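Local coordinates for protein beta-galactoside alpha-2,6-sialyltransferase (Photobacterium sp., PDB 2Z4T) that probably transfers sialic acid from a CMP-linked donor, in alpha-2,6 linkage, to galactoside acceptors such as lactose, at residues A[357-362]-A[445-450]; A[400-405]-A[420-425]. All coordinates share one frame; numbering follows the deposited sequence.

Contact 1: residues A[357-362]-A[445-450]; sequences FVFTGT and AGIASS. With C5P (cytidine-5'-monophosphate), chain C.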
loop_
_atom_site.group_PDB
_atom_site.type_symbol
_atom_site.label_atom_id
_atom_site.label_comp_id
_atom_site.label_asym_id
_atom_site.label_seq_id
_atom_site.Cartn_x
_atom_site.Cartn_y
_atom_site.Cartn_z
ATOM N N PHE A 357 -15.951 8.420 21.174
ATOM C CA PHE A 357 -15.958 9.365 20.075
ATOM C C PHE A 357 -14.531 9.524 19.578
ATOM O O PHE A 357 -13.632 9.769 20.378
ATOM C CB PHE A 357 -16.523 10.702 20.565
ATOM C CG PHE A 357 -16.210 11.878 19.675
ATOM C CD1 PHE A 357 -16.374 11.805 18.292
ATOM C CD2 PHE A 357 -15.808 13.084 20.234
ATOM C CE1 PHE A 357 -16.095 12.900 17.478
ATOM C CE2 PHE A 357 -15.546 14.192 19.435
ATOM C CZ PHE A 357 -15.689 14.106 18.055
ATOM N N VAL A 358 -14.319 9.350 18.274
ATOM C CA VAL A 358 -13.019 9.622 17.684
ATOM C C VAL A 358 -13.128 10.864 16.824
ATOM O O VAL A 358 -13.970 10.923 15.929
ATOM C CB VAL A 358 -12.469 8.441 16.812
ATOM C CG1 VAL A 358 -11.174 8.865 16.057
ATOM C CG2 VAL A 358 -12.206 7.208 17.656
ATOM N N PHE A 359 -12.313 11.869 17.122
ATOM C CA PHE A 359 -12.198 13.008 16.245
ATOM C C PHE A 359 -11.057 12.735 15.282
ATOM O O PHE A 359 -9.947 12.387 15.730
ATOM C CB PHE A 359 -11.949 14.309 17.012
ATOM C CG PHE A 359 -11.641 15.473 16.117
ATOM C CD1 PHE A 359 -12.663 16.231 15.568
ATOM C CD2 PHE A 359 -10.322 15.774 15.775
ATOM C CE1 PHE A 359 -12.380 17.295 14.717
ATOM C CE2 PHE A 359 -10.018 16.836 14.921
ATOM C CZ PHE A 359 -11.052 17.598 14.387
ATOM N N THR A 360 -11.313 12.885 13.975
ATOM C CA THR A 360 -10.260 12.694 12.977
ATOM C C THR A 360 -9.716 14.041 12.513
ATOM O O THR A 360 -10.482 14.908 12.090
ATOM C CB THR A 360 -10.730 11.839 11.754
ATOM O OG1 THR A 360 -11.749 12.525 11.011
ATOM C CG2 THR A 360 -11.268 10.519 12.210
ATOM N N GLY A 361 -8.395 14.219 12.580
ATOM C CA GLY A 361 -7.789 15.526 12.273
ATOM C C GLY A 361 -7.319 15.649 10.840
ATOM O O GLY A 361 -7.439 14.712 10.062
ATOM N N THR A 362 -6.789 16.815 10.493
ATOM C CA THR A 362 -6.195 17.034 9.187
ATOM C C THR A 362 -4.820 17.712 9.309
ATOM O O THR A 362 -4.375 18.038 10.407
ATOM C CB THR A 362 -7.117 17.881 8.265
ATOM O OG1 THR A 362 -6.679 17.766 6.909
ATOM C CG2 THR A 362 -7.112 19.354 8.675
ATOM N N ALA A 445 -16.325 11.896 13.941
ATOM C CA ALA A 445 -16.478 13.186 13.279
ATOM C C ALA A 445 -15.092 13.793 13.073
ATOM O O ALA A 445 -14.113 13.343 13.670
ATOM C CB ALA A 445 -17.365 14.102 14.083
ATOM N N GLY A 446 -14.990 14.789 12.207
ATOM C CA GLY A 446 -13.707 15.386 11.948
ATOM C C GLY A 446 -13.643 16.164 10.661
ATOM O O GLY A 446 -14.671 16.563 10.082
ATOM N N ILE A 447 -12.415 16.388 10.214
ATOM C CA ILE A 447 -12.182 17.220 9.063
ATOM C C ILE A 447 -12.237 16.384 7.791
ATOM O O ILE A 447 -11.795 15.235 7.758
ATOM C CB ILE A 447 -10.834 17.984 9.177
ATOM C CG1 ILE A 447 -10.684 18.655 10.563
ATOM C CG2 ILE A 447 -10.650 18.956 7.996
ATOM C CD1 ILE A 447 -11.787 19.653 10.956
ATOM N N ALA A 448 -12.798 16.977 6.749
ATOM C CA ALA A 448 -12.865 16.361 5.429
ATOM C C ALA A 448 -11.540 15.695 5.088
ATOM O O ALA A 448 -10.461 16.298 5.212
ATOM C CB ALA A 448 -13.214 17.425 4.388
ATOM N N SER A 449 -11.633 14.449 4.639
ATOM C CA SER A 449 -10.468 13.613 4.463
ATOM C C SER A 449 -10.828 12.458 3.572
ATOM O O SER A 449 -12.006 12.063 3.504
ATOM C CB SER A 449 -10.050 13.050 5.814
ATOM O OG SER A 449 -9.139 11.970 5.645
ATOM N N SER A 450 -9.812 11.883 2.939
ATOM C CA SER A 450 -9.969 10.656 2.171
ATOM C C SER A 450 -10.587 9.529 2.996
ATOM O O SER A 450 -11.260 8.636 2.461
ATOM C CB SER A 450 -8.624 10.200 1.617
ATOM O OG SER A 450 -7.941 11.275 0.998
HETATM O O3P C5P C . -6.830 13.406 5.134
HETATM P P C5P C . -6.329 12.789 3.882
HETATM O O1P C5P C . -4.920 13.309 3.640
HETATM O O2P C5P C . -7.338 12.853 2.753
HETATM O "O5'" C5P C . -6.237 11.241 4.188
HETATM C "C5'" C5P C . -5.510 10.348 3.373
HETATM C "C4'" C5P C . -5.330 9.092 4.223
HETATM O "O4'" C5P C . -4.581 9.408 5.405
HETATM C "C3'" C5P C . -6.632 8.528 4.762
HETATM O "O3'" C5P C . -7.239 7.589 3.882
HETATM C "C2'" C5P C . -6.161 7.801 5.991
HETATM O "O2'" C5P C . -5.462 6.607 5.630
HETATM C "C1'" C5P C . -5.078 8.676 6.534
HETATM N N1 C5P C . -5.611 9.547 7.579
HETATM C C2 C5P C . -5.774 9.027 8.893
HETATM N N3 C5P C . -6.246 9.815 9.892
HETATM C C4 C5P C . -6.580 11.112 9.652
HETATM C C5 C5P C . -6.430 11.656 8.359
HETATM C C6 C5P C . -5.930 10.842 7.327
HETATM O O2 C5P C . -5.501 7.847 9.151
HETATM N N4 C5P C . -7.038 11.870 10.680
HETATM O O HOH W 1 -10.028 13.794 9.418
HETATM O O HOH W 2 -7.721 15.720 5.949
#
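The chi1 torsions of Phe359 (172°) and Ile447 (-48°) turn their side chains to each other: the first swings the phenyl ring to the carbonyl side of its own residue, and the second sends CG1 of Ile447 to the ring's CZ while CG2 remains for Thr362. The strands that carry them, 357-360 and 445-447, run side by side only 7° apart in the parallel sheet of the C-terminal Rossmann-like domain of this GT-B glycosyltransferase. Ala445 straddles Phe359 in the usual parallel ladder, its N donating to Val358 O at 3.2 Å and its O accepting from Thr360 N at 2.9 Å; Ile447 N then continues the ladder to Thr360 O. Beside these bonds, CE1 of the Phe359 ring rests 3.6 Å from Gly446 CA. Gly446 presents bare backbone on the opposite face too, where Thr360 OG1 passes close to the same CA. Further along, the side chains of Thr362 and Ile447 cross at about a right angle, CG2 of Thr362 meeting CG2 of Ile447 at 3.6 Å. Val381 and Ile382 of helix 371-386 pack on Phe359, on the face of the sheet that carries its ring.

Past the last backbone bond the chains part, and water takes over. One molecule accepts from Thr360 OG1, which is also bonded to Tyr452 OH, and donates to both Gly361 O and Ile447 O. A second links Thr362 OG1 and Ala448 O to the phosphate of CMP. The strand ends thus share out the nucleotide, as parallel alpha/beta sheets commonly do at the C-terminal ends of their strands: Gly361 O takes the cytosine amino group N4 at 2.9 Å, Ser449 OG donates to O3P at 2.8 Å, and Ser450 N points almost straight at O2P from 2.7 Å.

Contact 2: residues A[400-405]-A[420-425]; sequences LFFKGH and PSMVDI. With C5P (cytidine-5'-monophosphate), chain C.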
loop_
_atom_site.group_PDB
_atom_site.type_symbol
_atom_site.label_atom_id
_atom_site.label_comp_id
_atom_site.label_asym_id
_atom_site.label_seq_id
_atom_site.Cartn_x
_atom_site.Cartn_y
_atom_site.Cartn_z
ATOM N N LEU A 400 -13.405 10.839 24.801
ATOM C CA LEU A 400 -12.803 11.559 23.699
ATOM C C LEU A 400 -11.537 10.854 23.216
ATOM O O LEU A 400 -10.625 10.617 24.015
ATOM C CB LEU A 400 -12.471 12.973 24.168
ATOM C CG LEU A 400 -11.831 13.941 23.173
ATOM C CD1 LEU A 400 -12.652 14.073 21.890
ATOM C CD2 LEU A 400 -11.661 15.286 23.866
ATOM N N PHE A 401 -11.489 10.556 21.907
ATOM C CA PHE A 401 -10.351 9.914 21.230
ATOM C C PHE A 401 -9.893 10.741 20.040
ATOM O O PHE A 401 -10.701 11.417 19.381
ATOM C CB PHE A 401 -10.732 8.508 20.769
ATOM C CG PHE A 401 -10.924 7.534 21.906
ATOM C CD1 PHE A 401 -9.944 6.601 22.206
ATOM C CD2 PHE A 401 -12.070 7.559 22.675
ATOM C CE1 PHE A 401 -10.095 5.711 23.246
ATOM C CE2 PHE A 401 -12.242 6.674 23.735
ATOM C CZ PHE A 401 -11.238 5.748 24.030
ATOM N N PHE A 402 -8.595 10.695 19.754
ATOM C CA PHE A 402 -8.035 11.502 18.674
ATOM C C PHE A 402 -7.237 10.681 17.680
ATOM O O PHE A 402 -6.449 9.833 18.071
ATOM C CB PHE A 402 -7.191 12.645 19.251
ATOM C CG PHE A 402 -6.453 13.475 18.214
ATOM C CD1 PHE A 402 -7.147 14.227 17.262
ATOM C CD2 PHE A 402 -5.065 13.529 18.218
ATOM C CE1 PHE A 402 -6.470 15.010 16.328
ATOM C CE2 PHE A 402 -4.378 14.306 17.297
ATOM C CZ PHE A 402 -5.079 15.055 16.345
ATOM N N LYS A 403 -7.438 10.968 16.399
ATOM C CA LYS A 403 -6.672 10.419 15.271
ATOM C C LYS A 403 -6.485 11.654 14.365
ATOM O O LYS A 403 -7.304 11.831 13.478
ATOM C CB LYS A 403 -7.605 9.399 14.606
ATOM C CG LYS A 403 -7.054 8.670 13.390
ATOM C CD LYS A 403 -5.721 8.028 13.764
ATOM C CE LYS A 403 -5.034 7.535 12.582
ATOM N NZ LYS A 403 -4.401 8.564 11.764
ATOM N N GLY A 404 -5.441 12.503 14.455
ATOM C CA GLY A 404 -4.043 12.294 14.097
ATOM C C GLY A 404 -4.259 11.892 12.649
ATOM O O GLY A 404 -4.108 10.711 12.394
ATOM N N HIS A 405 -4.424 12.779 11.657
ATOM C CA HIS A 405 -3.429 13.030 10.580
ATOM C C HIS A 405 -1.970 12.585 10.666
ATOM O O HIS A 405 -1.190 13.129 11.434
ATOM C CB HIS A 405 -3.643 14.308 9.758
ATOM C CG HIS A 405 -3.513 14.081 8.279
ATOM N ND1 HIS A 405 -2.305 13.804 7.665
ATOM C CD2 HIS A 405 -4.445 14.058 7.290
ATOM C CE1 HIS A 405 -2.501 13.627 6.369
ATOM N NE2 HIS A 405 -3.790 13.783 6.114
ATOM N N PRO A 420 -6.465 16.899 28.385
ATOM C CA PRO A 420 -5.841 16.033 29.407
ATOM C C PRO A 420 -5.843 14.477 29.371
ATOM O O PRO A 420 -4.746 13.980 29.201
ATOM C CB PRO A 420 -6.375 16.591 30.738
ATOM C CG PRO A 420 -6.570 18.056 30.450
ATOM C CD PRO A 420 -7.017 18.132 28.992
ATOM N N SER A 421 -6.895 13.642 29.499
ATOM C CA SER A 421 -8.304 13.630 29.053
ATOM C C SER A 421 -8.426 12.809 27.729
ATOM O O SER A 421 -9.016 11.716 27.703
ATOM C CB SER A 421 -8.990 14.986 28.974
ATOM O OG SER A 421 -10.331 14.851 28.478
ATOM N N MET A 422 -7.835 13.313 26.646
ATOM C CA MET A 422 -7.935 12.656 25.339
ATOM C C MET A 422 -7.015 11.440 25.205
ATOM O O MET A 422 -5.916 11.437 25.739
ATOM C CB MET A 422 -7.611 13.660 24.246
ATOM C CG MET A 422 -7.969 13.235 22.849
ATOM S SD MET A 422 -8.124 14.693 21.798
ATOM C CE MET A 422 -6.422 15.187 21.764
ATOM N N VAL A 423 -7.475 10.429 24.477
ATOM C CA VAL A 423 -6.660 9.279 24.105
ATOM C C VAL A 423 -6.262 9.325 22.613
ATOM O O VAL A 423 -7.122 9.440 21.753
ATOM C CB VAL A 423 -7.417 7.972 24.403
ATOM C CG1 VAL A 423 -6.565 6.743 24.067
ATOM C CG2 VAL A 423 -7.869 7.938 25.863
ATOM N N ASP A 424 -4.952 9.289 22.347
ATOM C CA ASP A 424 -4.330 9.107 21.011
ATOM C C ASP A 424 -4.437 7.579 20.846
ATOM O O ASP A 424 -3.859 6.853 21.650
ATOM C CB ASP A 424 -2.887 9.562 21.188
ATOM C CG ASP A 424 -2.276 10.083 19.928
ATOM O OD1 ASP A 424 -2.700 11.141 19.443
ATOM O OD2 ASP A 424 -1.335 9.443 19.420
ATOM N N ILE A 425 -5.137 7.007 19.860
ATOM C CA ILE A 425 -4.826 6.735 18.448
ATOM C C ILE A 425 -3.610 7.244 17.681
ATOM O O ILE A 425 -3.733 8.213 16.936
ATOM C CB ILE A 425 -6.049 6.526 17.614
ATOM C CG1 ILE A 425 -7.250 6.266 18.537
ATOM C CG2 ILE A 425 -5.788 5.364 16.672
ATOM C CD1 ILE A 425 -8.604 6.312 17.865
HETATM O O3P C5P C . -6.830 13.406 5.134
HETATM P P C5P C . -6.329 12.789 3.882
HETATM O O1P C5P C . -4.920 13.309 3.640
HETATM O O2P C5P C . -7.338 12.853 2.753
HETATM O "O5'" C5P C . -6.237 11.241 4.188
HETATM C "C5'" C5P C . -5.510 10.348 3.373
HETATM C "C4'" C5P C . -5.330 9.092 4.223
HETATM O "O4'" C5P C . -4.581 9.408 5.405
HETATM C "C3'" C5P C . -6.632 8.528 4.762
HETATM O "O3'" C5P C . -7.239 7.589 3.882
HETATM C "C2'" C5P C . -6.161 7.801 5.991
HETATM O "O2'" C5P C . -5.462 6.607 5.630
HETATM C "C1'" C5P C . -5.078 8.676 6.534
HETATM N N1 C5P C . -5.611 9.547 7.579
HETATM C C2 C5P C . -5.774 9.027 8.893
HETATM N N3 C5P C . -6.246 9.815 9.892
HETATM C C4 C5P C . -6.580 11.112 9.652
HETATM C C5 C5P C . -6.430 11.656 8.359
HETATM C C6 C5P C . -5.930 10.842 7.327
HETATM O O2 C5P C . -5.501 7.847 9.151
HETATM N N4 C5P C . -7.038 11.870 10.680
#
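Val423 O is gripped twice by strand 400-403: Phe402 N donates to it at 2.8 Å with an N-H...O angle of 158°, and a softer CA-H...O contact brings Phe401 CA to 3.3 Å from Val423 O. With Val423 N bonded back to Leu400 O at 3.2 Å, this is the parallel pairing that completes a beta-alpha-beta crossover through helix 410-417, at the edge of the sheet. The two faces of the pair differ in character. On one, the Met422 chain stays extended until a bend at chi3 (69°) folds CE back toward the Phe402 ring; SD lies 5.1 Å from the centroid of that ring, an oblique Met-aromatic contact, and also packs on Phe402 CB and Leu400 CG. Asp424 runs alongside the same phenylalanine, OD1 meeting the ring edge 3.6 Å from CD2, with carboxylate and ring planes 43° apart. Ile415 and Met416 of the crossover helix pack over this side. On the other face, Phe401 and Val423 point the same way and CD1 of Phe401 touches Val423 CB at 3.6 Å, while Tyr349 meets the Phe401 ring edge to face.

Beyond the paired residues, Lys403 crosses Ile425 with its CD against CG2 before its amine turns to Ser427 O and, weakly, to O2 of the cytosine. Lys403 O accepts from the base amino N4 at 2.8 Å, and His405 NE2 donates to the phosphate O1P at 2.8 Å. The amine's weak bond to O2 is less certain evidence, but a carbonyl facing N4 suits the amino group of cytosine, which implies that this strand end probably contributes to recognition of the base.

Contacts 1 and 2, with centres about 11 Å apart, are two strand pairings of a single parallel sheet, in the order 423-424, 399-403, 356-360, 443-447, separated by the pairing of 399-403 with 356-360. That middle pairing joins the two contacts directly: Phe357 O lies 2.7 Å from Phe401 N, and Gly361 N lies 2.8 Å from Lys403 O, both probable hydrogen bonds. Along the chain, 357-362 comes first and 445-450 last, with both segments of contact 2 between them. Four strands laid out in this way bring three C-terminal ends, after 360, 403 and 447, to one CMP molecule, so that base and phosphate are recognised by residues far apart in sequence.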